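Local coordinates for putative iron-regulated protein A (Parabacteroides distasonis ATCC 8503, PDB 4ECG) that is a calcium-binding, imelysin-like protein of the M75 family, probably iron-regulated and a putative metalloendopeptidase, at residues A34-T47 / G301-L315. Numbering follows the deposited sequence.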
loop_
_atom_site.group_PDB
_atom_site.type_symbol
_atom_site.label_atom_id
_atom_site.label_comp_id
_atom_site.label_asym_id
_atom_site.label_seq_id
_atom_site.Cartn_x
_atom_site.Cartn_y
_atom_site.Cartn_z
ATOM N N ALA A 34 16.871 -5.430 18.008
ATOM C CA ALA A 34 17.684 -5.190 16.781
ATOM C C ALA A 34 16.856 -5.439 15.501
ATOM O O ALA A 34 17.051 -4.775 14.491
ATOM C CB ALA A 34 18.973 -6.031 16.784
ATOM N N VAL A 35 15.938 -6.394 15.541
ATOM C CA VAL A 35 15.036 -6.616 14.415
ATOM C C VAL A 35 14.141 -5.378 14.195
ATOM O O VAL A 35 14.002 -4.883 13.067
ATOM C CB VAL A 35 14.184 -7.891 14.627
ATOM C CG1 VAL A 35 12.994 -7.919 13.672
ATOM C CG2 VAL A 35 15.067 -9.144 14.534
ATOM N N VAL A 36 13.586 -4.858 15.284
ATOM C CA VAL A 36 12.751 -3.641 15.241
ATOM C C VAL A 36 13.575 -2.442 14.770
ATOM O O VAL A 36 13.133 -1.688 13.920
ATOM C CB VAL A 36 12.138 -3.355 16.645
ATOM C CG1 VAL A 36 11.393 -2.035 16.651
ATOM C CG2 VAL A 36 11.270 -4.522 17.108
ATOM N N ALA A 37 14.775 -2.273 15.308
ATOM C CA ALA A 37 15.681 -1.210 14.837
ATOM C C ALA A 37 15.931 -1.334 13.338
ATOM O O ALA A 37 15.744 -0.387 12.599
ATOM C CB ALA A 37 17.009 -1.172 15.643
ATOM N N THR A 38 16.300 -2.515 12.870
ATOM C CA THR A 38 16.599 -2.694 11.445
ATOM C C THR A 38 15.341 -2.489 10.585
ATOM O O THR A 38 15.399 -1.962 9.471
ATOM C CB THR A 38 17.065 -4.123 11.192
ATOM O OG1 THR A 38 18.246 -4.420 11.982
ATOM C CG2 THR A 38 17.283 -4.357 9.709
ATOM N N PHE A 39 14.185 -2.917 11.097
ATOM C CA PHE A 39 12.937 -2.644 10.394
ATOM C C PHE A 39 12.749 -1.123 10.197
ATOM O O PHE A 39 12.517 -0.677 9.080
ATOM C CB PHE A 39 11.703 -3.247 11.111
ATOM C CG PHE A 39 10.417 -2.680 10.597
ATOM C CD1 PHE A 39 9.917 -3.083 9.373
ATOM C CD2 PHE A 39 9.774 -1.678 11.283
ATOM C CE1 PHE A 39 8.764 -2.523 8.856
ATOM C CE2 PHE A 39 8.624 -1.107 10.781
ATOM C CZ PHE A 39 8.129 -1.527 9.556
ATOM N N VAL A 40 12.856 -0.347 11.289
ATOM C CA VAL A 40 12.638 1.100 11.268
ATOM C C VAL A 40 13.660 1.801 10.378
ATOM O O VAL A 40 13.277 2.685 9.629
ATOM C CB VAL A 40 12.654 1.739 12.674
ATOM C CG1 VAL A 40 12.604 3.271 12.584
ATOM C CG2 VAL A 40 11.500 1.202 13.526
ATOM N N ASP A 41 14.937 1.396 10.433
ATOM C CA ASP A 41 16.020 2.140 9.748
ATOM C C ASP A 41 16.274 1.662 8.311
ATOM O O ASP A 41 16.713 2.433 7.468
ATOM C CB ASP A 41 17.336 2.076 10.547
ATOM C CG ASP A 41 17.275 2.844 11.906
ATOM O OD1 ASP A 41 16.516 3.837 12.034
ATOM O OD2 ASP A 41 18.026 2.457 12.843
ATOM N N GLU A 42 15.985 0.399 8.028
ATOM C CA GLU A 42 16.250 -0.171 6.710
ATOM C C GLU A 42 14.982 -0.517 5.885
ATOM O O GLU A 42 15.111 -0.787 4.673
ATOM C CB GLU A 42 17.137 -1.420 6.876
ATOM C CG GLU A 42 18.466 -1.173 7.624
ATOM C CD GLU A 42 19.379 -0.146 6.933
ATOM O OE1 GLU A 42 19.468 -0.113 5.669
ATOM O OE2 GLU A 42 20.060 0.640 7.639
ATOM N N VAL A 43 13.785 -0.563 6.516
ATOM C CA VAL A 43 12.533 -0.799 5.770
ATOM C C VAL A 43 11.602 0.449 5.785
ATOM O O VAL A 43 11.434 1.078 4.759
ATOM C CB VAL A 43 11.798 -2.097 6.159
ATOM C CG1 VAL A 43 10.594 -2.261 5.246
ATOM C CG2 VAL A 43 12.697 -3.299 5.974
ATOM N N ALA A 44 11.085 0.850 6.946
ATOM C CA ALA A 44 10.137 1.980 7.062
ATOM C C ALA A 44 10.712 3.305 6.569
ATOM O O ALA A 44 10.283 3.813 5.538
ATOM C CB ALA A 44 9.638 2.138 8.522
ATOM N N LEU A 45 11.654 3.881 7.319
ATOM C CA LEU A 45 12.132 5.231 7.038
ATOM C C LEU A 45 12.636 5.357 5.579
ATOM O O LEU A 45 12.300 6.319 4.916
ATOM C CB LEU A 45 13.208 5.705 8.047
ATOM C CG LEU A 45 12.781 6.239 9.424
ATOM C CD1 LEU A 45 13.993 6.543 10.316
ATOM C CD2 LEU A 45 11.940 7.493 9.273
ATOM N N PRO A 46 13.409 4.386 5.058
ATOM C CA PRO A 46 13.824 4.518 3.630
ATOM C C PRO A 46 12.686 4.385 2.613
ATOM O O PRO A 46 12.674 5.084 1.635
ATOM C CB PRO A 46 14.834 3.397 3.447
ATOM C CG PRO A 46 15.314 3.072 4.807
ATOM C CD PRO A 46 14.149 3.313 5.730
ATOM N N THR A 47 11.695 3.543 2.857
ATOM C CA THR A 47 10.568 3.436 1.935
ATOM C C THR A 47 9.870 4.795 1.860
ATOM O O THR A 47 9.529 5.282 0.797
ATOM C CB THR A 47 9.586 2.334 2.356
ATOM O OG1 THR A 47 10.203 1.024 2.323
ATOM C CG2 THR A 47 8.362 2.337 1.482
ATOM N N GLY A 301 14.131 -7.851 6.277
ATOM C CA GLY A 301 14.848 -6.771 6.944
ATOM C C GLY A 301 15.605 -5.796 6.076
ATOM O O GLY A 301 16.563 -5.208 6.529
ATOM N N GLY A 302 15.158 -5.603 4.839
ATOM C CA GLY A 302 15.678 -4.536 3.974
ATOM C C GLY A 302 14.849 -4.404 2.699
ATOM O O GLY A 302 14.156 -5.335 2.314
ATOM N N ARG A 303 14.871 -3.257 2.045
ATOM C CA ARG A 303 14.185 -3.166 0.729
ATOM C C ARG A 303 14.809 -4.118 -0.329
ATOM O O ARG A 303 16.033 -4.215 -0.460
ATOM C CB ARG A 303 14.210 -1.752 0.203
ATOM C CG ARG A 303 13.674 -0.691 1.147
ATOM C CD ARG A 303 13.464 0.580 0.348
ATOM N NE ARG A 303 12.340 0.393 -0.594
ATOM C CZ ARG A 303 11.815 1.324 -1.393
ATOM N NH1 ARG A 303 12.276 2.545 -1.395
ATOM N NH2 ARG A 303 10.810 1.029 -2.193
ATOM N N ASP A 304 13.957 -4.862 -1.029
ATOM C CA ASP A 304 14.385 -5.730 -2.124
ATOM C C ASP A 304 15.303 -6.878 -1.649
ATOM O O ASP A 304 15.908 -7.552 -2.457
ATOM C CB ASP A 304 15.064 -4.910 -3.250
ATOM C CG ASP A 304 14.045 -4.047 -4.092
ATOM O OD1 ASP A 304 12.812 -4.357 -4.114
ATOM O OD2 ASP A 304 14.498 -3.076 -4.771
ATOM N N LEU A 305 15.360 -7.121 -0.342
ATOM C CA LEU A 305 16.095 -8.274 0.148
ATOM C C LEU A 305 15.271 -9.570 0.024
ATOM O O LEU A 305 14.047 -9.567 -0.013
ATOM C CB LEU A 305 16.538 -8.064 1.596
ATOM C CG LEU A 305 17.475 -6.892 1.895
ATOM C CD1 LEU A 305 18.084 -7.014 3.307
ATOM C CD2 LEU A 305 18.565 -6.773 0.821
ATOM N N ASP A 306 15.967 -10.679 -0.002
ATOM C CA ASP A 306 15.347 -11.991 -0.007
ATOM C C ASP A 306 16.160 -12.958 0.864
ATOM O O ASP A 306 17.098 -12.531 1.516
ATOM C CB ASP A 306 15.158 -12.493 -1.450
ATOM C CG ASP A 306 16.461 -12.798 -2.158
ATOM O OD1 ASP A 306 17.532 -13.032 -1.532
ATOM O OD2 ASP A 306 16.385 -12.862 -3.383
ATOM N N GLU A 307 15.804 -14.237 0.877
ATOM C CA GLU A 307 16.446 -15.203 1.799
ATOM C C GLU A 307 17.963 -15.214 1.624
ATOM O O GLU A 307 18.717 -15.212 2.612
ATOM C CB GLU A 307 15.896 -16.630 1.595
ATOM C CG GLU A 307 16.441 -17.665 2.593
ATOM C CD GLU A 307 16.525 -19.099 2.046
ATOM O OE1 GLU A 307 17.154 -19.312 0.978
ATOM O OE2 GLU A 307 15.992 -20.026 2.708
ATOM N N GLU A 308 18.398 -15.232 0.358
ATOM C CA GLU A 308 19.832 -15.307 0.018
ATOM C C GLU A 308 20.588 -13.973 0.259
ATOM O O GLU A 308 21.773 -13.923 0.082
ATOM C CB GLU A 308 20.029 -15.859 -1.416
ATOM C CG GLU A 308 19.847 -17.385 -1.541
ATOM C CD GLU A 308 19.766 -17.919 -3.015
ATOM O OE1 GLU A 308 20.047 -17.199 -4.015
ATOM O OE2 GLU A 308 19.425 -19.107 -3.202
ATOM N N SER A 309 19.912 -12.924 0.707
ATOM C CA SER A 309 20.541 -11.627 0.957
ATOM C C SER A 309 20.026 -10.920 2.233
ATOM O O SER A 309 20.297 -9.721 2.464
ATOM C CB SER A 309 20.258 -10.747 -0.240
ATOM O OG SER A 309 18.858 -10.688 -0.495
ATOM N N ALA A 310 19.333 -11.705 3.068
ATOM C CA ALA A 310 18.618 -11.226 4.246
ATOM C C ALA A 310 19.545 -10.623 5.276
ATOM O O ALA A 310 20.690 -11.075 5.426
ATOM C CB ALA A 310 17.893 -12.396 4.889
ATOM N N SER A 311 19.036 -9.632 6.004
ATOM C CA SER A 311 19.718 -9.113 7.212
ATOM C C SER A 311 19.738 -10.137 8.377
ATOM O O SER A 311 18.828 -10.949 8.515
ATOM C CB SER A 311 19.052 -7.808 7.666
ATOM O OG SER A 311 19.483 -7.442 8.962
ATOM N N GLU A 312 20.778 -10.114 9.208
ATOM C CA GLU A 312 20.850 -11.043 10.321
ATOM C C GLU A 312 19.880 -10.615 11.442
ATOM O O GLU A 312 19.417 -11.444 12.240
ATOM C CB GLU A 312 22.263 -11.191 10.865
ATOM C CG GLU A 312 22.299 -11.834 12.289
ATOM C CD GLU A 312 22.214 -13.383 12.328
ATOM O OE1 GLU A 312 21.914 -13.991 11.268
ATOM O OE2 GLU A 312 22.457 -14.005 13.417
ATOM N N SER A 313 19.578 -9.327 11.505
ATOM C CA SER A 313 18.509 -8.860 12.365
ATOM C C SER A 313 17.205 -8.688 11.589
ATOM O O SER A 313 16.758 -7.585 11.308
ATOM C CB SER A 313 18.918 -7.602 13.128
ATOM O OG SER A 313 19.572 -6.671 12.319
ATOM N N SER A 314 16.598 -9.824 11.273
ATOM C CA SER A 314 15.319 -9.896 10.568
ATOM C C SER A 314 14.413 -10.871 11.259
ATOM O O SER A 314 14.890 -11.753 11.984
ATOM C CB SER A 314 15.510 -10.399 9.123
ATOM O OG SER A 314 16.298 -11.582 9.043
ATOM N N LEU A 315 13.115 -10.729 10.986
ATOM C CA LEU A 315 12.119 -11.698 11.409
ATOM C C LEU A 315 12.464 -13.041 10.814
ATOM O O LEU A 315 12.193 -14.097 11.436
ATOM C CB LEU A 315 10.689 -11.320 10.970
ATOM C CG LEU A 315 9.980 -10.278 11.798
ATOM C CD1 LEU A 315 8.653 -9.818 11.130
ATOM C CD2 LEU A 315 9.837 -10.850 13.195
HETATM O O HOH W 1 14.121 -6.429 10.550
#
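The loop 301-315 lies against one flank of helix 34-47 at two places, S313 near V35 with CA atoms 4.6 Å apart and G302 near E42 with 5.2 Å, while the turns of the loop between them swing out from the helix. At the first, the hydroxyls of T38 and S313 meet at 2.6 Å between OG1 and OG. T38 OG1 also donates to A34 O, which takes two donors, T38 N and T38 OG1, from opposite faces of its plane. With T38 OG1 beside the backbone N (chi1 -59°), the CG2 methyl is turned anti to that N and reaches G301 O at 3.4 Å. V35 lays CG2 along the S313-S314 backbone and CG1 near L315, and a water donates to both V35 O and S313 O. In the mostly helical imelysin fold this loop joins helix 284-300 to helix 315-322, with S314 as N-cap of the latter, and lays its two ends, G301-R303 and S313-L315, against the long helix 29-68. G301, with positive phi, ends the first of them, and V43 CG2 packs on G302 N at 3.6 Å. Farther along, where the helix widens into a pi-type turn at 40-44, R303 runs past E42 O, bends at chi3 (69°) and passes T47, whose OG1 sits 3.6 Å above the guanidinium plane, toward its rim. T47 OG1 itself donates to V43 O. The guanidinium also forms a salt bridge with D50 and a hydrogen bond to Q90; a leucine in place of R303 would probably cost D50 this charged partner and Q90 OE1 this donor.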